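Local coordinates for protein putative silent information regulator 2,Putative silent information regulator 2 (Leishmania infantum, PDB 5OL0) that probably acts as an NAD-dependent deacetylase of the sirtuin family, removing acetyl groups from lysine side chains of proteins and thereby regulating gene expression, at residues V237-M242 and V276-L281; S45-I50 and Q103-H108; T58-N63 and Y89-E94. One frame throughout, in Å; residues are numbered along the deposited sequence.

Contact 1 (V237-M242 and V276-L281); sequences VPRVVM and VCRDVL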
loop_
_atom_site.group_PDB
_atom_site.type_symbol
_atom_site.label_atom_id
_atom_site.label_comp_id
_atom_site.label_asym_id
_atom_site.label_seq_id
_atom_site.Cartn_x
_atom_site.Cartn_y
_atom_site.Cartn_z
ATOM N N VAL A 237 20.396 5.349 6.276
ATOM C CA VAL A 237 19.697 4.101 6.608
ATOM C C VAL A 237 19.404 3.235 5.368
ATOM O O VAL A 237 19.097 3.762 4.316
ATOM C CB VAL A 237 18.444 4.298 7.455
ATOM C CG1 VAL A 237 18.800 5.012 8.767
ATOM C CG2 VAL A 237 17.323 4.918 6.664
ATOM N N PRO A 238 19.476 1.915 5.513
ATOM C CA PRO A 238 19.184 1.032 4.410
ATOM C C PRO A 238 17.728 1.150 3.923
ATOM O O PRO A 238 16.784 1.368 4.750
ATOM C CB PRO A 238 19.461 -0.371 4.952
ATOM C CG PRO A 238 19.580 -0.224 6.418
ATOM C CD PRO A 238 19.889 1.190 6.723
ATOM N N ARG A 239 17.572 1.039 2.595
ATOM C CA ARG A 239 16.275 1.086 1.971
ATOM C C ARG A 239 16.168 -0.137 1.072
ATOM O O ARG A 239 16.952 -0.296 0.166
ATOM C CB ARG A 239 16.061 2.393 1.214
ATOM C CG ARG A 239 16.340 3.652 2.004
ATOM C CD ARG A 239 15.865 4.916 1.290
ATOM N NE ARG A 239 16.647 5.151 0.078
ATOM C CZ ARG A 239 16.504 6.219 -0.727
ATOM N NH1 ARG A 239 15.642 7.199 -0.471
ATOM N NH2 ARG A 239 17.269 6.333 -1.785
ATOM N N VAL A 240 15.239 -1.029 1.376
ATOM C CA VAL A 240 15.145 -2.308 0.724
ATOM C C VAL A 240 13.937 -2.215 -0.179
ATOM O O VAL A 240 12.836 -1.951 0.300
ATOM C CB VAL A 240 14.960 -3.456 1.781
ATOM C CG1 VAL A 240 14.659 -4.766 1.099
ATOM C CG2 VAL A 240 16.245 -3.618 2.576
ATOM N N VAL A 241 14.109 -2.421 -1.474
ATOM C CA VAL A 241 12.968 -2.315 -2.391
ATOM C C VAL A 241 12.736 -3.707 -2.919
ATOM O O VAL A 241 13.674 -4.313 -3.450
ATOM C CB VAL A 241 13.207 -1.334 -3.540
ATOM C CG1 VAL A 241 11.985 -1.283 -4.442
ATOM C CG2 VAL A 241 13.559 0.054 -2.978
ATOM N N MET A 242 11.540 -4.242 -2.678
ATOM C CA MET A 242 11.071 -5.496 -3.315
ATOM C C MET A 242 10.052 -5.189 -4.394
ATOM O O MET A 242 8.909 -4.809 -4.107
ATOM C CB MET A 242 10.451 -6.437 -2.291
ATOM C CG MET A 242 11.350 -6.803 -1.130
ATOM S SD MET A 242 10.548 -7.938 0.036
ATOM C CE MET A 242 11.979 -8.327 1.030
ATOM N N VAL A 276 26.700 7.240 1.675
ATOM C CA VAL A 276 26.823 5.751 1.655
ATOM C C VAL A 276 25.854 4.988 0.690
ATOM O O VAL A 276 24.805 5.491 0.266
ATOM C CB VAL A 276 26.743 5.085 3.074
ATOM C CG1 VAL A 276 27.948 5.469 3.955
ATOM C CG2 VAL A 276 25.391 5.339 3.752
ATOM N N CYS A 277 26.264 3.768 0.346
ATOM C CA CYS A 277 25.534 2.888 -0.521
ATOM C C CYS A 277 24.575 2.091 0.403
ATOM O O CYS A 277 25.004 1.262 1.221
ATOM C CB CYS A 277 26.531 2.024 -1.289
ATOM S SG CYS A 277 25.784 0.713 -2.262
ATOM N N ARG A 278 23.288 2.454 0.344
ATOM C CA ARG A 278 22.303 1.970 1.302
ATOM C C ARG A 278 21.016 1.358 0.695
ATOM O O ARG A 278 20.204 0.877 1.449
ATOM C CB ARG A 278 21.996 3.049 2.379
ATOM C CG ARG A 278 21.666 4.469 1.909
ATOM C CD ARG A 278 20.296 4.533 1.303
ATOM N NE ARG A 278 19.826 5.876 1.014
ATOM C CZ ARG A 278 19.101 6.645 1.823
ATOM N NH1 ARG A 278 18.734 6.282 3.052
ATOM N NH2 ARG A 278 18.733 7.814 1.373
ATOM N N ASP A 279 20.859 1.385 -0.626
ATOM C CA ASP A 279 19.693 0.867 -1.353
ATOM C C ASP A 279 19.998 -0.478 -1.924
ATOM O O ASP A 279 21.146 -0.775 -2.265
ATOM C CB ASP A 279 19.338 1.775 -2.537
ATOM C CG ASP A 279 18.933 3.140 -2.115
ATOM O OD1 ASP A 279 18.460 3.297 -0.980
ATOM O OD2 ASP A 279 19.085 4.080 -2.918
ATOM N N VAL A 280 18.997 -1.348 -1.873
ATOM C CA VAL A 280 19.033 -2.627 -2.537
ATOM C C VAL A 280 17.680 -2.925 -3.165
ATOM O O VAL A 280 16.642 -2.557 -2.598
ATOM C CB VAL A 280 19.497 -3.692 -1.538
ATOM C CG1 VAL A 280 18.547 -3.807 -0.377
ATOM C CG2 VAL A 280 19.676 -5.002 -2.239
ATOM N N LEU A 281 17.707 -3.506 -4.360
ATOM C CA LEU A 281 16.517 -3.961 -5.085
ATOM C C LEU A 281 16.468 -5.464 -5.194
ATOM O O LEU A 281 17.411 -6.072 -5.695
ATOM C CB LEU A 281 16.519 -3.443 -6.480
ATOM C CG LEU A 281 15.362 -3.802 -7.386
ATOM C CD1 LEU A 281 14.041 -3.228 -6.921
ATOM C CD2 LEU A 281 15.733 -3.250 -8.745
#
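Strands 239-242 and 279-281 run parallel at the rim of the six-stranded Rossmann-type sheet of this sirtuin, their axes 4.8 Å apart and only 14° from alignment. Strand 279-282 is the outermost of the sheet, while 239-242 also bonds to strand 213-217. Arg239 N donates to Arg278 O, Val280 N to Arg239 O (3.1 Å) and Val241 N to Val280 O (2.8 Å), the alternating ladder of parallel strands. Beta-branched valines suit this extended backbone. Val240 CG2 meets Val280 CG1 at 3.7 Å on one face, beneath which helix 21-30 packs. On the other face Val241 CG1 touches Leu281 CD1, close to Asn243, a likely NAD-binding residue.

That second face also carries a largely buried charge network. Arg239 grips Asp279 side-on: NE reaches OD1 at 2.8 Å and NH2 reaches OD2 at 3.1 Å, both carboxylate oxygens being met on their syn sides. Further bonds from Arg239 to the carbonyls of Pro230 and Leu251 fix the guanidinium, and Arg253 N adds a bond to Asp279 OD2. Arg278 stacks flat on the Arg239 guanidinium, centres 3.6 Å apart; the shared carboxylate probably offsets the closeness of two positive charges. A bend at chi2 (73°) folds the Arg278 chain back, so that NH1 donates in its own plane to a lone pair of Val237 O, 2.8 Å away.

Contact 2 (S45-I50 and Q103-H108); sequences SVAAGI and QPTAVH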
loop_
_atom_site.group_PDB
_atom_site.type_symbol
_atom_site.label_atom_id
_atom_site.label_comp_id
_atom_site.label_asym_id
_atom_site.label_seq_id
_atom_site.Cartn_x
_atom_site.Cartn_y
_atom_site.Cartn_z
ATOM N N SER A 45 -0.209 -7.286 -3.128
ATOM C CA SER A 45 -1.523 -7.904 -3.051
ATOM C C SER A 45 -1.960 -8.695 -4.300
ATOM O O SER A 45 -3.015 -9.356 -4.255
ATOM C CB SER A 45 -2.527 -6.835 -2.731
ATOM O OG SER A 45 -2.207 -6.343 -1.449
ATOM N N VAL A 46 -1.140 -8.675 -5.354
ATOM C CA VAL A 46 -1.323 -9.573 -6.521
ATOM C C VAL A 46 -1.570 -10.999 -6.108
ATOM O O VAL A 46 -2.538 -11.631 -6.561
ATOM C CB VAL A 46 -0.059 -9.571 -7.424
ATOM C CG1 VAL A 46 -0.172 -10.568 -8.611
ATOM C CG2 VAL A 46 0.190 -8.172 -7.922
ATOM N N ALA A 47 -0.733 -11.521 -5.213
ATOM C CA ALA A 47 -0.913 -12.893 -4.743
ATOM C C ALA A 47 -2.272 -13.112 -4.016
ATOM O O ALA A 47 -2.710 -14.205 -3.892
ATOM C CB ALA A 47 0.245 -13.346 -3.855
ATOM N N ALA A 48 -2.974 -12.084 -3.598
ATOM C CA ALA A 48 -4.286 -12.299 -3.042
ATOM C C ALA A 48 -5.364 -12.491 -4.107
ATOM O O ALA A 48 -6.489 -12.848 -3.759
ATOM C CB ALA A 48 -4.673 -11.192 -2.111
ATOM N N GLY A 49 -5.031 -12.221 -5.365
ATOM C CA GLY A 49 -5.991 -12.353 -6.480
ATOM C C GLY A 49 -6.598 -11.033 -6.796
ATOM O O GLY A 49 -7.635 -10.988 -7.375
ATOM N N ILE A 50 -5.980 -9.921 -6.443
ATOM C CA ILE A 50 -6.631 -8.636 -6.734
ATOM C C ILE A 50 -6.546 -8.378 -8.247
ATOM O O ILE A 50 -5.488 -8.571 -8.800
ATOM C CB ILE A 50 -6.073 -7.562 -5.826
ATOM C CG1 ILE A 50 -6.543 -7.958 -4.404
ATOM C CG2 ILE A 50 -6.566 -6.165 -6.229
ATOM C CD1 ILE A 50 -6.199 -6.981 -3.330
ATOM N N GLN A 103 -8.013 -12.210 1.116
ATOM C CA GLN A 103 -7.307 -12.558 2.336
ATOM C C GLN A 103 -5.838 -12.087 2.301
ATOM O O GLN A 103 -5.244 -12.016 1.255
ATOM C CB GLN A 103 -7.276 -14.073 2.450
ATOM C CG GLN A 103 -8.619 -14.794 2.455
ATOM C CD GLN A 103 -8.376 -16.303 2.470
ATOM O OE1 GLN A 103 -8.536 -16.933 3.498
ATOM N NE2 GLN A 103 -7.901 -16.872 1.346
ATOM N N PRO A 104 -5.239 -11.887 3.459
ATOM C CA PRO A 104 -3.859 -11.425 3.479
ATOM C C PRO A 104 -2.882 -12.388 2.896
ATOM O O PRO A 104 -3.065 -13.576 3.005
ATOM C CB PRO A 104 -3.543 -11.239 4.963
ATOM C CG PRO A 104 -4.831 -11.289 5.674
ATOM C CD PRO A 104 -5.856 -11.908 4.800
ATOM N N THR A 105 -1.829 -11.833 2.322
ATOM C CA THR A 105 -0.715 -12.556 1.737
ATOM C C THR A 105 0.410 -12.769 2.772
ATOM O O THR A 105 0.348 -12.273 3.902
ATOM C CB THR A 105 -0.130 -11.852 0.499
ATOM O OG1 THR A 105 0.667 -10.722 0.891
ATOM C CG2 THR A 105 -1.209 -11.453 -0.535
ATOM N N ALA A 106 1.429 -13.509 2.362
ATOM C CA ALA A 106 2.643 -13.681 3.138
ATOM C C ALA A 106 3.283 -12.328 3.517
ATOM O O ALA A 106 3.667 -12.123 4.660
ATOM C CB ALA A 106 3.621 -14.553 2.360
ATOM N N VAL A 107 3.316 -11.367 2.599
ATOM C CA VAL A 107 3.830 -10.030 2.950
ATOM C C VAL A 107 3.027 -9.441 4.136
ATOM O O VAL A 107 3.595 -8.902 5.083
ATOM C CB VAL A 107 3.730 -9.087 1.724
ATOM C CG1 VAL A 107 3.876 -7.631 2.125
ATOM C CG2 VAL A 107 4.775 -9.441 0.660
ATOM N N HIS A 108 1.708 -9.480 4.028
ATOM C CA HIS A 108 0.847 -8.902 5.048
ATOM C C HIS A 108 1.021 -9.530 6.470
ATOM O O HIS A 108 1.077 -8.829 7.553
ATOM C CB HIS A 108 -0.621 -8.937 4.587
ATOM C CG HIS A 108 -0.893 -8.217 3.294
ATOM N ND1 HIS A 108 -1.055 -6.849 3.224
ATOM C CD2 HIS A 108 -1.053 -8.669 2.029
ATOM C CE1 HIS A 108 -1.287 -6.500 1.972
ATOM N NE2 HIS A 108 -1.304 -7.580 1.230
HETATM O O HOH W 1 -7.560 -13.628 -1.343
#
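Ser45 OG and His108 NE2 meet at 3.1 Å, the inner end of a contact between the loop after inner strand 36-40 of the Rossmann-type sheet, where sirtuins usually bind NAD, and the start of helix 106-116. The imidazole donates from its edge, with the hydroxyl oxygen 6° out of the ring plane. Consistent with this site, Ser45 OG is also bonded to Asp129 OD2, so one small hydroxyl joins the histidine to a residue that probably binds NAD; a serine is short enough to sit between them. With CG anti to its carbonyl carbon (chi1 -58°), His108 lays its ring back along the helix start toward Ser45.

Next to this pair the packing is close and apolar. Thr105 CG2 presses against the turn 45-48, 3.6 Å from Ala48 N and 3.8 Å from Ala48 CB, and touches Ala47 CB more loosely. Small alanines allow the turn, closed by Ala48 N to Ser45 O at 2.8 Å, to come so near. The other branch of Thr105 has a different task: as N-cap its OG1 accepts a weak bond from Val107 N and also pairs with Ala44 O. Toward solvent the contact loosens. Ala48 CB still lies 3.5 Å from Gln103 O, but the backbones there are joined by a water, which donates to Ala48 O at 2.8 Å and accepts from Gln103 N at 2.9 Å.

Leu131 of helix 131-134 touches both Ser45 and His108, while helix 286-296 brings Gln287 against Ala47 and Ala106, so that loop and helix start share these two helices as neighbours.

Contact 3 (T58-N63 and Y89-E94); sequences TGIYAN and YSIARE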
loop_
_atom_site.group_PDB
_atom_site.type_symbol
_atom_site.label_atom_id
_atom_site.label_comp_id
_atom_site.label_asym_id
_atom_site.label_seq_id
_atom_site.Cartn_x
_atom_site.Cartn_y
_atom_site.Cartn_z
ATOM N N THR A 58 -8.584 -9.341 -17.786
ATOM C CA THR A 58 -9.448 -9.031 -16.632
ATOM C C THR A 58 -10.799 -8.409 -17.044
ATOM O O THR A 58 -10.960 -7.809 -18.134
ATOM C CB THR A 58 -8.777 -8.115 -15.545
ATOM O OG1 THR A 58 -8.438 -6.814 -16.075
ATOM C CG2 THR A 58 -7.528 -8.778 -14.944
ATOM N N GLY A 59 -11.774 -8.576 -16.146
ATOM C CA GLY A 59 -13.053 -7.934 -16.265
ATOM C C GLY A 59 -12.853 -6.459 -16.053
ATOM O O GLY A 59 -13.435 -5.652 -16.761
ATOM N N ILE A 60 -12.008 -6.099 -15.089
ATOM C CA ILE A 60 -11.752 -4.695 -14.814
ATOM C C ILE A 60 -11.263 -3.929 -16.078
ATOM O O ILE A 60 -11.786 -2.848 -16.377
ATOM C CB ILE A 60 -10.849 -4.489 -13.553
ATOM C CG1 ILE A 60 -10.844 -3.030 -13.136
ATOM C CG2 ILE A 60 -9.416 -4.941 -13.755
ATOM C CD1 ILE A 60 -12.160 -2.603 -12.537
ATOM N N TYR A 61 -10.317 -4.499 -16.835
ATOM C CA TYR A 61 -9.805 -3.858 -18.087
ATOM C C TYR A 61 -10.886 -3.677 -19.206
ATOM O O TYR A 61 -10.983 -2.599 -19.872
ATOM C CB TYR A 61 -8.632 -4.685 -18.583
ATOM C CG TYR A 61 -7.999 -4.237 -19.858
ATOM C CD1 TYR A 61 -8.514 -4.641 -21.111
ATOM C CD2 TYR A 61 -6.844 -3.459 -19.833
ATOM C CE1 TYR A 61 -7.881 -4.262 -22.294
ATOM C CE2 TYR A 61 -6.218 -3.068 -20.994
ATOM C CZ TYR A 61 -6.732 -3.476 -22.218
ATOM O OH TYR A 61 -6.093 -3.063 -23.352
ATOM N N ALA A 62 -11.691 -4.733 -19.384
ATOM C CA ALA A 62 -12.797 -4.762 -20.372
ATOM C C ALA A 62 -13.727 -3.562 -20.217
ATOM O O ALA A 62 -14.031 -2.858 -21.175
ATOM C CB ALA A 62 -13.596 -6.058 -20.233
ATOM N N ASN A 63 -14.150 -3.347 -18.980
ATOM C CA ASN A 63 -14.929 -2.184 -18.576
ATOM C C ASN A 63 -14.281 -0.849 -19.022
ATOM O O ASN A 63 -14.888 -0.110 -19.808
ATOM C CB ASN A 63 -15.104 -2.240 -17.049
ATOM C CG ASN A 63 -16.157 -1.285 -16.519
ATOM O OD1 ASN A 63 -16.581 -0.332 -17.185
ATOM N ND2 ASN A 63 -16.577 -1.538 -15.290
ATOM N N TYR A 89 -18.275 3.772 -9.967
ATOM C CA TYR A 89 -19.141 2.769 -9.363
ATOM C C TYR A 89 -19.099 1.464 -10.120
ATOM O O TYR A 89 -19.228 0.400 -9.523
ATOM C CB TYR A 89 -20.577 3.265 -9.241
ATOM C CG TYR A 89 -20.802 3.881 -7.902
ATOM C CD1 TYR A 89 -20.183 5.082 -7.551
ATOM C CD2 TYR A 89 -21.573 3.245 -6.959
ATOM C CE1 TYR A 89 -20.367 5.644 -6.300
ATOM C CE2 TYR A 89 -21.769 3.800 -5.714
ATOM C CZ TYR A 89 -21.173 4.997 -5.383
ATOM O OH TYR A 89 -21.368 5.497 -4.120
ATOM N N SER A 90 -18.940 1.554 -11.444
ATOM C CA SER A 90 -18.789 0.388 -12.277
ATOM C C SER A 90 -17.496 -0.342 -11.992
ATOM O O SER A 90 -17.470 -1.566 -11.938
ATOM C CB SER A 90 -18.907 0.780 -13.734
ATOM O OG SER A 90 -18.751 -0.342 -14.544
ATOM N N ILE A 91 -16.417 0.393 -11.767
ATOM C CA ILE A 91 -15.169 -0.229 -11.336
ATOM C C ILE A 91 -15.268 -0.791 -9.915
ATOM O O ILE A 91 -14.770 -1.907 -9.671
ATOM C CB ILE A 91 -13.998 0.752 -11.494
ATOM C CG1 ILE A 91 -13.597 0.782 -12.965
ATOM C CG2 ILE A 91 -12.789 0.422 -10.634
ATOM C CD1 ILE A 91 -14.326 1.849 -13.741
ATOM N N ALA A 92 -15.967 -0.094 -9.012
ATOM C CA ALA A 92 -16.050 -0.549 -7.638
ATOM C C ALA A 92 -16.745 -1.913 -7.541
ATOM O O ALA A 92 -16.374 -2.755 -6.750
ATOM C CB ALA A 92 -16.758 0.476 -6.795
ATOM N N ARG A 93 -17.776 -2.106 -8.347
ATOM C CA ARG A 93 -18.508 -3.349 -8.409
ATOM C C ARG A 93 -17.651 -4.563 -8.809
ATOM O O ARG A 93 -17.959 -5.691 -8.416
ATOM C CB ARG A 93 -19.599 -3.247 -9.496
ATOM C CG ARG A 93 -20.948 -2.840 -9.030
ATOM C CD ARG A 93 -21.999 -3.090 -10.118
ATOM N NE ARG A 93 -21.921 -2.121 -11.212
ATOM C CZ ARG A 93 -22.265 -0.817 -11.129
ATOM N NH1 ARG A 93 -22.700 -0.259 -9.990
ATOM N NH2 ARG A 93 -22.140 -0.030 -12.197
ATOM N N GLU A 94 -16.642 -4.335 -9.645
ATOM C CA GLU A 94 -15.760 -5.387 -10.135
ATOM C C GLU A 94 -14.513 -5.701 -9.309
ATOM O O GLU A 94 -14.028 -6.811 -9.351
ATOM C CB GLU A 94 -15.395 -5.089 -11.599
ATOM C CG GLU A 94 -16.651 -5.049 -12.462
ATOM C CD GLU A 94 -16.344 -5.101 -13.934
ATOM O OE1 GLU A 94 -15.656 -4.174 -14.436
ATOM O OE2 GLU A 94 -16.797 -6.075 -14.584
#
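Asn63 ND2 is shared by two acceptors of the facing helix, Ser90 OG at 2.6 Å and Glu94 OE1 at 2.9 Å. Each N-H of the amide serves one of them, both at 158°, and both oxygens lie close to the amide plane. An asparagine suits this place because its single NH2 group can point two hydrogens at neighbours one helical turn apart, as Ser90 and Glu94 are. The carboxylate is turned steeply against the amide, and OE1 is met from above the carboxylate plane rather than within it. With CG anti to the backbone N (chi1 -166°), Asn63 extends straight across the gap between the helices. High mobility of this residue suggests that the grip is less rigid than its distances imply. The negative charge of Glu94 would probably strengthen the hold on the amide.

Beside the polar pair lies an apolar one. Ile60 CD1, the end of the unbranched arm, lies against both gamma carbons of Ile91, 3.6 Å from CG2 and 3.7 Å from CG1, with the two side chains crossing at about a right angle. Pro51 also packs against Ile60. At the start of helix 59-67 the bare Gly59 lies near the Glu94 carboxylate. Before it, Thr58 caps the helix, OG1 accepting from Tyr61 N at 3.1 Å.

The segments run nearly antiparallel, at 167° with axes 9.8 Å apart, as neighbouring helices in the small domain of sirtuins, which also carries the zinc site and packs beside the Rossmann domain.

Contacts 1 and 2 belong to the Rossmann domain and contact 3 to the smaller helical region, with contacts 1 and 3 on opposite sides of the chain's centre, about 36 Å between their centres. Contact 1 is the buried one, a strand pair held by backbone bonds and a salt-bridge network; the other two are partly buried. Contact 2 joins a loop to a helix start, using one direct hydrogen bond, a methyl group and a bridging water, whereas contact 3 joins two helices mainly through side chains, with no backbone-to-backbone bond. Contact 3 is nested in the chain between the segments of contact 2, whose helix 106-116 follows helix 85-95 directly.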